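Extracellular solute-binding protein family 1 (Alicyclobacillus acidocaldarius subsp. acidocaldarius, PDB 4OVJ) probably captures a solute outside the cell and delivers it to an ABC-type importer, as family 1 extracellular solute-binding proteins do. Local coordinates at residues 177-183 / 225-231; 190-195 / 280-284; 194-198 / 209-213; 261-265 / 351-355. All blocks are in the same frame, centred on the assembly; numbering follows the deposited sequence.

Contact 1: 177-183 / 225-231; sequences WAENDDE and RKEGVVP
With CG anti to its carbonyl carbon (chi1 -62°), Trp177 lays its indole over Pro231, while Asp181, its CG anti to the backbone N (chi1 -176°), swings its carboxylate to Arg225. The loop 177-183 thereby clasps the last turn of helix 211-226 and the chain that leaves it, where a Schellman motif puts Gly228 at positive phi. Pro231 CA sits 3.6 Å from the centroid of the five-membered ring of Trp177, a CH-pi contact over the face, and Pro231 CG reaches Trp177 CD2 at 3.7 Å. At the ring edge, Gly228 O lies 3.4 Å from Trp177 CD1. Replacing Trp177 with an alanine is likely to leave Pro231 CA without the ring it packs over and open a gap beside the helix end. Ala178 N donates to Val229 O (2.8 Å), joining the two backbones. Farther along, Arg225 NH1 makes salt bridges to Asp181 OD2 at 2.8 Å and, with a weak, bent hydrogen bond, to Glu183 OE1 at 2.9 Å. Both carboxylates lie nearly coplanar with the guanidinium. Gln392 of helix 377-392 adds weak bonds to both acids. A water donates to Asp181 OD2 and, at 2.7 Å, to Pro231 O.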
loop_
_atom_site.group_PDB
_atom_site.type_symbol
_atom_site.label_atom_id
_atom_site.label_comp_id
_atom_site.label_asym_id
_atom_site.label_seq_id
_atom_site.Cartn_x
_atom_site.Cartn_y
_atom_site.Cartn_z
ATOM N N TRP A 177 -12.987 -23.845 -1.709
ATOM C CA TRP A 177 -11.657 -23.330 -2.026
ATOM C C TRP A 177 -11.076 -22.738 -0.763
ATOM O O TRP A 177 -11.770 -22.025 -0.049
ATOM C CB TRP A 177 -11.705 -22.305 -3.146
ATOM C CG TRP A 177 -12.224 -22.887 -4.417
ATOM C CD1 TRP A 177 -11.777 -24.012 -5.035
ATOM C CD2 TRP A 177 -13.283 -22.371 -5.239
ATOM N NE1 TRP A 177 -12.494 -24.244 -6.186
ATOM C CE2 TRP A 177 -13.430 -23.258 -6.330
ATOM C CE3 TRP A 177 -14.124 -21.260 -5.158
ATOM C CZ2 TRP A 177 -14.384 -23.059 -7.333
ATOM C CZ3 TRP A 177 -15.078 -21.065 -6.159
ATOM C CH2 TRP A 177 -15.197 -21.959 -7.222
ATOM N N ALA A 178 -9.816 -23.055 -0.477
ATOM C CA ALA A 178 -9.187 -22.577 0.747
ATOM C C ALA A 178 -8.707 -21.128 0.609
ATOM O O ALA A 178 -8.659 -20.402 1.593
ATOM C CB ALA A 178 -8.033 -23.480 1.159
ATOM N N GLU A 179 -8.339 -20.737 -0.610
ATOM C CA GLU A 179 -7.955 -19.358 -0.914
ATOM C C GLU A 179 -8.319 -19.042 -2.346
ATOM O O GLU A 179 -8.452 -19.936 -3.161
ATOM C CB GLU A 179 -6.438 -19.170 -0.727
ATOM C CG GLU A 179 -5.944 -17.721 -0.840
ATOM C CD GLU A 179 -4.425 -17.593 -0.788
ATOM O OE1 GLU A 179 -3.779 -18.482 -0.228
ATOM O OE2 GLU A 179 -3.868 -16.586 -1.286
ATOM N N ASN A 180 -8.462 -17.758 -2.641
ATOM C CA ASN A 180 -8.550 -17.284 -4.016
ATOM C C ASN A 180 -7.235 -17.557 -4.736
ATOM O O ASN A 180 -6.189 -17.737 -4.106
ATOM C CB ASN A 180 -8.812 -15.788 -4.038
ATOM C CG ASN A 180 -10.205 -15.402 -3.582
ATOM O OD1 ASN A 180 -10.997 -16.206 -3.059
ATOM N ND2 ASN A 180 -10.506 -14.132 -3.757
ATOM N N ASP A 181 -7.275 -17.561 -6.062
ATOM C CA ASP A 181 -6.058 -17.652 -6.852
ATOM C C ASP A 181 -5.537 -16.223 -6.951
ATOM O O ASP A 181 -5.976 -15.449 -7.799
ATOM C CB ASP A 181 -6.362 -18.263 -8.220
ATOM C CG ASP A 181 -5.122 -18.477 -9.063
ATOM O OD1 ASP A 181 -4.069 -17.864 -8.735
ATOM O OD2 ASP A 181 -5.207 -19.253 -10.059
ATOM N N ASP A 182 -4.608 -15.881 -6.055
ATOM C CA ASP A 182 -4.217 -14.492 -5.825
ATOM C C ASP A 182 -2.983 -14.108 -6.631
ATOM O O ASP A 182 -1.985 -13.603 -6.103
ATOM C CB ASP A 182 -4.036 -14.257 -4.325
ATOM C CG ASP A 182 -5.351 -14.249 -3.597
ATOM O OD1 ASP A 182 -6.266 -13.554 -4.072
ATOM O OD2 ASP A 182 -5.492 -14.928 -2.551
ATOM N N GLU A 183 -3.077 -14.357 -7.926
ATOM C CA GLU A 183 -2.043 -13.968 -8.864
ATOM C C GLU A 183 -2.366 -12.622 -9.498
ATOM O O GLU A 183 -3.421 -12.427 -10.097
ATOM C CB GLU A 183 -1.867 -15.008 -9.950
ATOM C CG GLU A 183 -1.246 -16.304 -9.448
ATOM C CD GLU A 183 -1.312 -17.396 -10.497
ATOM O OE1 GLU A 183 -2.344 -18.105 -10.553
ATOM O OE2 GLU A 183 -0.333 -17.544 -11.263
ATOM N N ARG A 225 -4.229 -25.007 -8.127
ATOM C CA ARG A 225 -5.398 -25.165 -9.005
ATOM C C ARG A 225 -5.651 -26.639 -9.330
ATOM O O ARG A 225 -6.787 -27.103 -9.265
ATOM C CB ARG A 225 -5.219 -24.405 -10.318
ATOM C CG ARG A 225 -5.469 -22.924 -10.206
ATOM C CD ARG A 225 -5.668 -22.283 -11.564
ATOM N NE ARG A 225 -4.512 -22.434 -12.427
ATOM C CZ ARG A 225 -3.409 -21.690 -12.380
ATOM N NH1 ARG A 225 -3.260 -20.727 -11.485
ATOM N NH2 ARG A 225 -2.432 -21.930 -13.241
ATOM N N LYS A 226 -4.582 -27.347 -9.695
ATOM C CA LYS A 226 -4.633 -28.777 -10.044
ATOM C C LYS A 226 -5.292 -29.608 -8.941
ATOM O O LYS A 226 -6.057 -30.541 -9.224
ATOM C CB LYS A 226 -3.210 -29.296 -10.320
ATOM C CG LYS A 226 -3.095 -30.795 -10.562
ATOM C CD LYS A 226 -1.737 -31.179 -11.148
ATOM C CE LYS A 226 -0.615 -31.043 -10.126
ATOM N NZ LYS A 226 0.690 -31.608 -10.587
ATOM N N GLU A 227 -4.988 -29.263 -7.695
ATOM C CA GLU A 227 -5.512 -29.958 -6.522
ATOM C C GLU A 227 -6.899 -29.454 -6.091
ATOM O O GLU A 227 -7.471 -29.986 -5.139
ATOM C CB GLU A 227 -4.554 -29.797 -5.336
ATOM C CG GLU A 227 -3.075 -30.035 -5.638
ATOM C CD GLU A 227 -2.528 -31.351 -5.130
ATOM O OE1 GLU A 227 -3.320 -32.249 -4.756
ATOM O OE2 GLU A 227 -1.282 -31.490 -5.118
ATOM N N GLY A 228 -7.431 -28.432 -6.761
ATOM C CA GLY A 228 -8.764 -27.917 -6.454
ATOM C C GLY A 228 -8.828 -27.051 -5.206
ATOM O O GLY A 228 -9.898 -26.782 -4.678
ATOM N N VAL A 229 -7.676 -26.569 -4.766
ATOM C CA VAL A 229 -7.558 -25.844 -3.516
ATOM C C VAL A 229 -7.826 -24.336 -3.690
ATOM O O VAL A 229 -8.241 -23.646 -2.743
ATOM C CB VAL A 229 -6.161 -26.115 -2.933
ATOM C CG1 VAL A 229 -5.916 -25.276 -1.726
ATOM C CG2 VAL A 229 -6.037 -27.598 -2.600
ATOM N N VAL A 230 -7.556 -23.821 -4.886
ATOM C CA VAL A 230 -7.950 -22.454 -5.270
ATOM C C VAL A 230 -8.850 -22.578 -6.503
ATOM O O VAL A 230 -8.880 -23.630 -7.142
ATOM C CB VAL A 230 -6.722 -21.549 -5.553
ATOM C CG1 VAL A 230 -5.766 -21.546 -4.353
ATOM C CG2 VAL A 230 -6.005 -21.987 -6.813
ATOM N N PRO A 231 -9.601 -21.522 -6.827
ATOM C CA PRO A 231 -10.596 -21.665 -7.896
ATOM C C PRO A 231 -9.958 -21.845 -9.258
ATOM O O PRO A 231 -8.826 -21.447 -9.461
ATOM C CB PRO A 231 -11.379 -20.347 -7.841
ATOM C CG PRO A 231 -11.035 -19.732 -6.526
ATOM C CD PRO A 231 -9.638 -20.181 -6.234
HETATM O O HOH W 1 -7.778 -19.494 -11.087
HETATM O O HOH W 2 -0.406 -20.052 -12.433
#

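Contact 2: 190-195 / 280-284; sequences YWARQH and PPTQP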
loop_
_atom_site.group_PDB
_atom_site.type_symbol
_atom_site.label_atom_id
_atom_site.label_comp_id
_atom_site.label_asym_id
_atom_site.label_seq_id
_atom_site.Cartn_x
_atom_site.Cartn_y
_atom_site.Cartn_z
ATOM N N TYR A 190 5.837 -9.115 -4.869
ATOM C CA TYR A 190 6.174 -9.650 -3.553
ATOM C C TYR A 190 7.060 -10.897 -3.665
ATOM O O TYR A 190 8.123 -10.964 -3.058
ATOM C CB TYR A 190 4.877 -9.933 -2.788
ATOM C CG TYR A 190 5.045 -10.571 -1.438
ATOM C CD1 TYR A 190 5.394 -9.822 -0.323
ATOM C CD2 TYR A 190 4.838 -11.935 -1.274
ATOM C CE1 TYR A 190 5.543 -10.431 0.915
ATOM C CE2 TYR A 190 4.988 -12.544 -0.047
ATOM C CZ TYR A 190 5.329 -11.786 1.044
ATOM O OH TYR A 190 5.483 -12.390 2.258
ATOM N N TRP A 191 6.652 -11.847 -4.493
ATOM C CA TRP A 191 7.442 -13.043 -4.800
ATOM C C TRP A 191 8.814 -12.714 -5.372
ATOM O O TRP A 191 9.819 -13.273 -4.943
ATOM C CB TRP A 191 6.648 -13.919 -5.782
ATOM C CG TRP A 191 7.280 -15.227 -6.168
ATOM C CD1 TRP A 191 8.217 -15.426 -7.126
ATOM C CD2 TRP A 191 6.966 -16.519 -5.637
ATOM N NE1 TRP A 191 8.523 -16.762 -7.221
ATOM C CE2 TRP A 191 7.762 -17.457 -6.322
ATOM C CE3 TRP A 191 6.063 -16.977 -4.668
ATOM C CZ2 TRP A 191 7.701 -18.828 -6.059
ATOM C CZ3 TRP A 191 6.010 -18.351 -4.397
ATOM C CH2 TRP A 191 6.826 -19.248 -5.087
ATOM N N ALA A 192 8.851 -11.807 -6.340
ATOM C CA ALA A 192 10.108 -11.428 -6.956
ATOM C C ALA A 192 11.060 -10.868 -5.916
ATOM O O ALA A 192 12.234 -11.224 -5.904
ATOM C CB ALA A 192 9.898 -10.415 -8.056
ATOM N N ARG A 193 10.550 -10.003 -5.046
ATOM C CA ARG A 193 11.384 -9.398 -3.996
ATOM C C ARG A 193 11.953 -10.463 -3.051
ATOM O O ARG A 193 13.104 -10.372 -2.628
ATOM C CB ARG A 193 10.600 -8.344 -3.227
ATOM C CG ARG A 193 10.449 -7.024 -3.983
ATOM C CD ARG A 193 9.355 -6.162 -3.380
ATOM N NE ARG A 193 9.496 -5.964 -1.926
ATOM C CZ ARG A 193 10.118 -4.945 -1.312
ATOM N NH1 ARG A 193 10.710 -3.967 -1.989
ATOM N NH2 ARG A 193 10.155 -4.907 0.015
ATOM N N GLN A 194 11.162 -11.498 -2.762
ATOM C CA GLN A 194 11.651 -12.610 -1.940
ATOM C C GLN A 194 12.815 -13.356 -2.587
ATOM O O GLN A 194 13.616 -13.982 -1.898
ATOM C CB GLN A 194 10.554 -13.610 -1.652
ATOM C CG GLN A 194 9.388 -13.061 -0.888
ATOM C CD GLN A 194 8.303 -14.086 -0.717
ATOM O OE1 GLN A 194 7.935 -14.781 -1.667
ATOM N NE2 GLN A 194 7.813 -14.222 0.506
ATOM N N HIS A 195 12.875 -13.317 -3.915
ATOM C CA HIS A 195 13.928 -13.966 -4.676
ATOM C C HIS A 195 15.062 -13.023 -5.042
ATOM O O HIS A 195 15.858 -13.331 -5.925
ATOM C CB HIS A 195 13.323 -14.630 -5.911
ATOM C CG HIS A 195 12.475 -15.807 -5.561
ATOM N ND1 HIS A 195 11.203 -15.686 -5.049
ATOM C CD2 HIS A 195 12.758 -17.129 -5.564
ATOM C CE1 HIS A 195 10.720 -16.887 -4.787
ATOM N NE2 HIS A 195 11.645 -17.778 -5.092
ATOM N N PRO A 280 1.794 -12.244 4.957
ATOM C CA PRO A 280 1.854 -13.171 3.833
ATOM C C PRO A 280 3.035 -14.144 3.910
ATOM O O PRO A 280 4.015 -13.892 4.631
ATOM C CB PRO A 280 1.936 -12.269 2.599
ATOM C CG PRO A 280 2.088 -10.889 3.085
ATOM C CD PRO A 280 2.028 -10.844 4.576
ATOM N N PRO A 281 2.929 -15.276 3.205
ATOM C CA PRO A 281 3.923 -16.321 3.400
ATOM C C PRO A 281 5.320 -15.950 2.965
ATOM O O PRO A 281 5.502 -15.069 2.130
ATOM C CB PRO A 281 3.398 -17.475 2.547
ATOM C CG PRO A 281 1.951 -17.243 2.457
ATOM C CD PRO A 281 1.812 -15.757 2.377
ATOM N N THR A 282 6.287 -16.633 3.557
ATOM C CA THR A 282 7.684 -16.378 3.322
ATOM C C THR A 282 8.321 -17.393 2.381
ATOM O O THR A 282 7.790 -18.486 2.166
ATOM C CB THR A 282 8.451 -16.389 4.658
ATOM O OG1 THR A 282 8.310 -17.663 5.291
ATOM C CG2 THR A 282 7.929 -15.311 5.572
ATOM N N GLN A 283 9.480 -17.014 1.839
ATOM C CA GLN A 283 10.285 -17.899 1.013
ATOM C C GLN A 283 11.541 -18.320 1.771
ATOM O O GLN A 283 12.422 -17.515 1.984
ATOM C CB GLN A 283 10.701 -17.195 -0.270
ATOM C CG GLN A 283 11.628 -18.008 -1.150
ATOM C CD GLN A 283 11.028 -19.335 -1.548
ATOM O OE1 GLN A 283 9.952 -19.384 -2.138
ATOM N NE2 GLN A 283 11.705 -20.421 -1.205
ATOM N N PRO A 284 11.644 -19.605 2.133
ATOM C CA PRO A 284 12.876 -20.078 2.756
ATOM C C PRO A 284 14.085 -19.881 1.840
ATOM O O PRO A 284 14.006 -20.137 0.635
ATOM C CB PRO A 284 12.579 -21.551 3.030
ATOM C CG PRO A 284 11.085 -21.592 3.187
ATOM C CD PRO A 284 10.578 -20.617 2.168
#
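Tyr190 OH and Gln194 NE2, one turn apart on helix 185-194, converge on a single carbonyl, Pro281 O, in the loop between strands 275-278 and 293-300. This is the tight, buried side. The phenol bond is 2.7 Å from Tyr190 OH to Pro281 O, with the hydroxyl well above the carbonyl plane. Gln194 NE2 instead meets Pro281 O at 2.9 Å in that plane, on a lone pair. CG of Tyr190 is anti to the backbone N (chi1 176°), which sends the ring out to the loop, where its CZ touches Pro280 CB at 3.8 Å. The other end of the Gln194 amide, OE1, accepts from Trp160. A phenylalanine in place of Tyr190 would probably leave Pro281 O with Gln194 as its one remaining donor from the helix.

The partly exposed side is looser. Gln283 CB rests on Gln194 CB at 3.8 Å, and Gln283 OE1 merely approaches His195 CE1, at 3.7 Å. Gln283 NE2 turns back to Pro284 O, and His195 ND1 bonds Trp191 O at 2.8 Å. Pro280, Pro281 and Pro284 have no N-H to give, which is consistent with the helix supplying both donors and the loop the acceptor.

Contact 3: 194-198 / 209-213; sequences QHGQH and FTEST
The N-terminus of helix 211-226, with Thr210 at the N-cap position, is where this contact forms: a glutamine from the preceding loop plugs into the first turn. Gln197 follows the Schellman motif that ends helix 185-194, with Gly196 as its C-prime residue. Gln197 CG is anti to the carbonyl carbon (chi1 -66°) and the chain runs extended beyond it, so the amide reaches across to the helix start. There Gln197 OE1 takes two hydrogen bonds. Thr210 N donates to Gln197 OE1 at 3.0 Å, nearly straight at 159°, and Thr213 OG1 donates to the same Gln197 OE1 at 2.6 Å. Both donors stand well out of the amide plane, and they come from opposite faces, so the oxygen is pinched between backbone and side chain; the pair should resist rotation of the amide. The other end of that amide is tied more loosely, with Gln197 NE2 giving a hydrogen bond to a water at 3.2 Å that also bonds Thr210 OG1.

Carbon contacts flank the polar cluster. Gln197 CB packs 3.9 Å from Phe209 CB, and Thr213 CG2, anti to its own backbone N, meets His195 CB at 4.0 Å. The carbonyl of His198 approaches the rim of the Phe209 ring, with His198 O 3.3 Å from Phe209 CD2 and close to the ring plane. The Phe209 ring leads away from 194-198 and meets Phe188 of helix 185-194 edge-to-face, packing also against Phe405 and Met406 of helix 398-414, while the backbones of His198 and Gly208 are hydrogen-bonded beside it.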
loop_
_atom_site.group_PDB
_atom_site.type_symbol
_atom_site.label_atom_id
_atom_site.label_comp_id
_atom_site.label_asym_id
_atom_site.label_seq_id
_atom_site.Cartn_x
_atom_site.Cartn_y
_atom_site.Cartn_z
ATOM N N GLN A 194 11.162 -11.498 -2.762
ATOM C CA GLN A 194 11.651 -12.610 -1.940
ATOM C C GLN A 194 12.815 -13.356 -2.587
ATOM O O GLN A 194 13.616 -13.982 -1.898
ATOM C CB GLN A 194 10.554 -13.610 -1.652
ATOM C CG GLN A 194 9.388 -13.061 -0.888
ATOM C CD GLN A 194 8.303 -14.086 -0.717
ATOM O OE1 GLN A 194 7.935 -14.781 -1.667
ATOM N NE2 GLN A 194 7.813 -14.222 0.506
ATOM N N HIS A 195 12.875 -13.317 -3.915
ATOM C CA HIS A 195 13.928 -13.966 -4.676
ATOM C C HIS A 195 15.062 -13.023 -5.042
ATOM O O HIS A 195 15.858 -13.331 -5.925
ATOM C CB HIS A 195 13.323 -14.630 -5.911
ATOM C CG HIS A 195 12.475 -15.807 -5.561
ATOM N ND1 HIS A 195 11.203 -15.686 -5.049
ATOM C CD2 HIS A 195 12.758 -17.129 -5.564
ATOM C CE1 HIS A 195 10.720 -16.887 -4.787
ATOM N NE2 HIS A 195 11.645 -17.778 -5.092
ATOM N N GLY A 196 15.155 -11.900 -4.334
ATOM C CA GLY A 196 16.244 -10.947 -4.527
ATOM C C GLY A 196 16.126 -10.163 -5.814
ATOM O O GLY A 196 17.102 -9.584 -6.289
ATOM N N GLN A 197 14.915 -10.119 -6.352
ATOM C CA GLN A 197 14.635 -9.481 -7.638
ATOM C C GLN A 197 13.507 -8.456 -7.463
ATOM O O GLN A 197 13.073 -8.174 -6.331
ATOM C CB GLN A 197 14.326 -10.570 -8.668
ATOM C CG GLN A 197 15.555 -11.426 -8.947
ATOM C CD GLN A 197 15.298 -12.654 -9.785
ATOM O OE1 GLN A 197 14.217 -12.845 -10.333
ATOM N NE2 GLN A 197 16.310 -13.502 -9.889
ATOM N N HIS A 198 13.065 -7.860 -8.567
ATOM C CA HIS A 198 12.075 -6.788 -8.528
ATOM C C HIS A 198 11.272 -6.819 -9.801
ATOM O O HIS A 198 11.746 -7.329 -10.798
ATOM C CB HIS A 198 12.768 -5.422 -8.413
ATOM C CG HIS A 198 13.681 -5.321 -7.236
ATOM N ND1 HIS A 198 15.021 -5.639 -7.302
ATOM C CD2 HIS A 198 13.436 -4.992 -5.949
ATOM C CE1 HIS A 198 15.565 -5.493 -6.106
ATOM N NE2 HIS A 198 14.623 -5.107 -5.267
ATOM N N PHE A 209 13.480 -9.132 -12.904
ATOM C CA PHE A 209 13.436 -10.523 -12.467
ATOM C C PHE A 209 13.712 -11.448 -13.642
ATOM O O PHE A 209 13.660 -11.035 -14.800
ATOM C CB PHE A 209 12.068 -10.853 -11.873
ATOM C CG PHE A 209 10.942 -10.661 -12.842
ATOM C CD1 PHE A 209 10.534 -11.699 -13.678
ATOM C CD2 PHE A 209 10.315 -9.426 -12.954
ATOM C CE1 PHE A 209 9.512 -11.511 -14.584
ATOM C CE2 PHE A 209 9.282 -9.239 -13.851
ATOM C CZ PHE A 209 8.887 -10.284 -14.673
ATOM N N THR A 210 13.976 -12.710 -13.324
ATOM C CA THR A 210 14.293 -13.718 -14.329
ATOM C C THR A 210 13.083 -14.592 -14.638
ATOM O O THR A 210 12.118 -14.658 -13.876
ATOM C CB THR A 210 15.401 -14.647 -13.833
ATOM O OG1 THR A 210 14.947 -15.339 -12.669
ATOM C CG2 THR A 210 16.667 -13.866 -13.510
ATOM N N GLU A 211 13.157 -15.301 -15.758
ATOM C CA GLU A 211 12.091 -16.215 -16.142
ATOM C C GLU A 211 11.821 -17.267 -15.073
ATOM O O GLU A 211 10.663 -17.571 -14.785
ATOM C CB GLU A 211 12.425 -16.879 -17.469
ATOM C CG GLU A 211 11.285 -17.664 -18.068
ATOM C CD GLU A 211 11.663 -18.236 -19.410
ATOM O OE1 GLU A 211 11.990 -17.440 -20.317
ATOM O OE2 GLU A 211 11.649 -19.470 -19.554
ATOM N N SER A 212 12.888 -17.803 -14.502
ATOM C CA SER A 212 12.800 -18.816 -13.466
ATOM C C SER A 212 11.930 -18.367 -12.293
ATOM O O SER A 212 11.096 -19.114 -11.787
ATOM C CB SER A 212 14.205 -19.117 -12.965
ATOM O OG SER A 212 14.193 -20.265 -12.169
ATOM N N THR A 213 12.139 -17.132 -11.864
ATOM C CA THR A 213 11.384 -16.562 -10.746
ATOM C C THR A 213 9.886 -16.485 -11.053
ATOM O O THR A 213 9.044 -16.815 -10.213
ATOM C CB THR A 213 11.917 -15.170 -10.449
ATOM O OG1 THR A 213 13.305 -15.286 -10.117
ATOM C CG2 THR A 213 11.137 -14.507 -9.312
HETATM O O HOH W 3 16.794 -16.358 -11.230
#

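Contact 4: 261-265 / 351-355; sequences VNYVV and PEKAE
Apolar packing centres on Val264 and Glu355. Val264 CG1 lies between its backbone N and carbonyl carbon (chi1 70°) and presses on the aliphatic part of the glutamate, 3.2 Å from Glu355 CG, a tight, perhaps strained approach. The two side chains run antiparallel alongside one another. Val265 uses its CG2 branch, anti to the carbonyl carbon, as a wedge against helix 350-365: Val265 CG2 is 3.8 Å from Glu352 CG and 4.2 Å from Pro351 CB. Val261 adds a wider approach, its CG2 standing 4.1 Å from Glu355 CG.

These contacts join the start of helix 263-269, just after strand 256-260 of the mixed sheet, to the first turns of helix 350-365, probably within one lobe of the periplasmic-binding-protein fold expected of this family. Leu277 of strand 275-278 packs on Val261 and Val264 from the one segment and on Ala354 from the other.

The polar part depends on the carboxylate of Glu355 and on water. One water donates to both Glu355 OE2, at 2.7 Å, and Asn262 O, at 3.0 Å, bridging side chain to backbone. Glu355 OE1 lies over the turn, 3.3 Å from Asn262 CA, while Glu355 OE2 comes 3.5 Å from Val265 CG2, a carboxylate oxygen beside a methyl. The neighbouring acid turns elsewhere: Glu352 OE1 accepts from the backbone of Ser349, and Asn262 OD1 accepts from Asn137 ND2.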
loop_
_atom_site.group_PDB
_atom_site.type_symbol
_atom_site.label_atom_id
_atom_site.label_comp_id
_atom_site.label_asym_id
_atom_site.label_seq_id
_atom_site.Cartn_x
_atom_site.Cartn_y
_atom_site.Cartn_z
ATOM N N VAL A 261 -4.383 -5.107 3.118
ATOM C CA VAL A 261 -5.004 -5.261 4.417
ATOM C C VAL A 261 -6.229 -4.359 4.606
ATOM O O VAL A 261 -7.146 -4.720 5.338
ATOM C CB VAL A 261 -3.979 -5.091 5.565
ATOM C CG1 VAL A 261 -3.576 -3.634 5.738
ATOM C CG2 VAL A 261 -4.536 -5.661 6.855
ATOM N N ASN A 262 -6.257 -3.225 3.907
ATOM C CA ASN A 262 -7.373 -2.276 3.949
ATOM C C ASN A 262 -8.711 -2.905 3.608
ATOM O O ASN A 262 -9.753 -2.435 4.065
ATOM C CB ASN A 262 -7.118 -1.078 3.009
ATOM C CG ASN A 262 -7.359 -1.397 1.532
ATOM O OD1 ASN A 262 -6.527 -2.016 0.872
ATOM N ND2 ASN A 262 -8.489 -0.925 0.990
ATOM N N TYR A 263 -8.680 -3.967 2.806
ATOM C CA TYR A 263 -9.896 -4.647 2.395
ATOM C C TYR A 263 -10.607 -5.382 3.523
ATOM O O TYR A 263 -11.760 -5.776 3.346
ATOM C CB TYR A 263 -9.623 -5.628 1.245
ATOM C CG TYR A 263 -9.480 -4.959 -0.094
ATOM C CD1 TYR A 263 -10.566 -4.334 -0.694
ATOM C CD2 TYR A 263 -8.275 -4.972 -0.775
ATOM C CE1 TYR A 263 -10.450 -3.723 -1.927
ATOM C CE2 TYR A 263 -8.147 -4.355 -2.014
ATOM C CZ TYR A 263 -9.241 -3.733 -2.579
ATOM O OH TYR A 263 -9.150 -3.131 -3.810
ATOM N N VAL A 264 -9.953 -5.585 4.675
ATOM C CA VAL A 264 -10.608 -6.355 5.730
ATOM C C VAL A 264 -11.909 -5.697 6.199
ATOM O O VAL A 264 -12.856 -6.403 6.533
ATOM C CB VAL A 264 -9.687 -6.687 6.930
ATOM C CG1 VAL A 264 -9.354 -5.450 7.731
ATOM C CG2 VAL A 264 -10.340 -7.733 7.835
ATOM N N VAL A 265 -11.970 -4.366 6.210
ATOM C CA VAL A 265 -13.185 -3.690 6.676
ATOM C C VAL A 265 -14.340 -3.990 5.723
ATOM O O VAL A 265 -15.415 -4.404 6.157
ATOM C CB VAL A 265 -12.984 -2.167 6.818
ATOM C CG1 VAL A 265 -14.321 -1.451 6.986
ATOM C CG2 VAL A 265 -12.052 -1.882 7.985
ATOM N N PRO A 351 -12.705 -4.793 13.071
ATOM C CA PRO A 351 -11.832 -5.036 11.914
ATOM C C PRO A 351 -10.706 -4.004 11.782
ATOM O O PRO A 351 -9.594 -4.362 11.380
ATOM C CB PRO A 351 -12.781 -4.983 10.708
ATOM C CG PRO A 351 -14.154 -5.085 11.263
ATOM C CD PRO A 351 -14.126 -4.684 12.701
ATOM N N GLU A 352 -10.986 -2.744 12.118
ATOM C CA GLU A 352 -9.955 -1.706 12.110
ATOM C C GLU A 352 -8.851 -2.023 13.132
ATOM O O GLU A 352 -7.675 -1.904 12.821
ATOM C CB GLU A 352 -10.569 -0.321 12.352
ATOM C CG GLU A 352 -11.509 0.104 11.227
ATOM C CD GLU A 352 -12.323 1.361 11.508
ATOM O OE1 GLU A 352 -12.515 1.737 12.680
ATOM O OE2 GLU A 352 -12.795 1.980 10.531
ATOM N N LYS A 353 -9.234 -2.429 14.340
ATOM C CA LYS A 353 -8.258 -2.830 15.357
ATOM C C LYS A 353 -7.359 -3.947 14.834
ATOM O O LYS A 353 -6.141 -3.910 15.011
ATOM C CB LYS A 353 -8.956 -3.295 16.641
ATOM C CG LYS A 353 -9.667 -2.192 17.409
ATOM C CD LYS A 353 -10.186 -2.695 18.752
ATOM C CE LYS A 353 -11.298 -1.809 19.294
ATOM N NZ LYS A 353 -10.891 -0.382 19.366
ATOM N N ALA A 354 -7.967 -4.933 14.178
ATOM C CA ALA A 354 -7.233 -6.054 13.607
ATOM C C ALA A 354 -6.224 -5.575 12.570
ATOM O O ALA A 354 -5.096 -6.043 12.554
ATOM C CB ALA A 354 -8.187 -7.060 12.981
ATOM N N GLU A 355 -6.645 -4.647 11.715
ATOM C CA GLU A 355 -5.765 -4.046 10.713
ATOM C C GLU A 355 -4.574 -3.388 11.372
ATOM O O GLU A 355 -3.457 -3.529 10.908
ATOM C CB GLU A 355 -6.454 -2.908 9.977
ATOM C CG GLU A 355 -7.261 -3.236 8.768
ATOM C CD GLU A 355 -7.589 -1.967 8.005
ATOM O OE1 GLU A 355 -6.811 -1.583 7.106
ATOM O OE2 GLU A 355 -8.580 -1.319 8.352
HETATM O O HOH W 4 -9.576 -0.229 6.127
#

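Contacts 1 and 2 are largely buried, whereas contacts 3 and 4 are only partly so; contact 4 lies nearest the centre of the chain, about 13 Å from it, and contact 1 farthest, at about 24 Å. Helix 211-226 is held at both ends: contact 3 meets its N-terminus with neutral amide and hydroxyl groups, contact 1 its C-terminus with a ring and a salt-bridge network. Contacts 2 and 3 share Gln194 and His195 and touch directly, their centres about 10 Å apart, so the end of helix 185-194 serves both. Contact 4 stands apart, relying on valine packing and a water bridge.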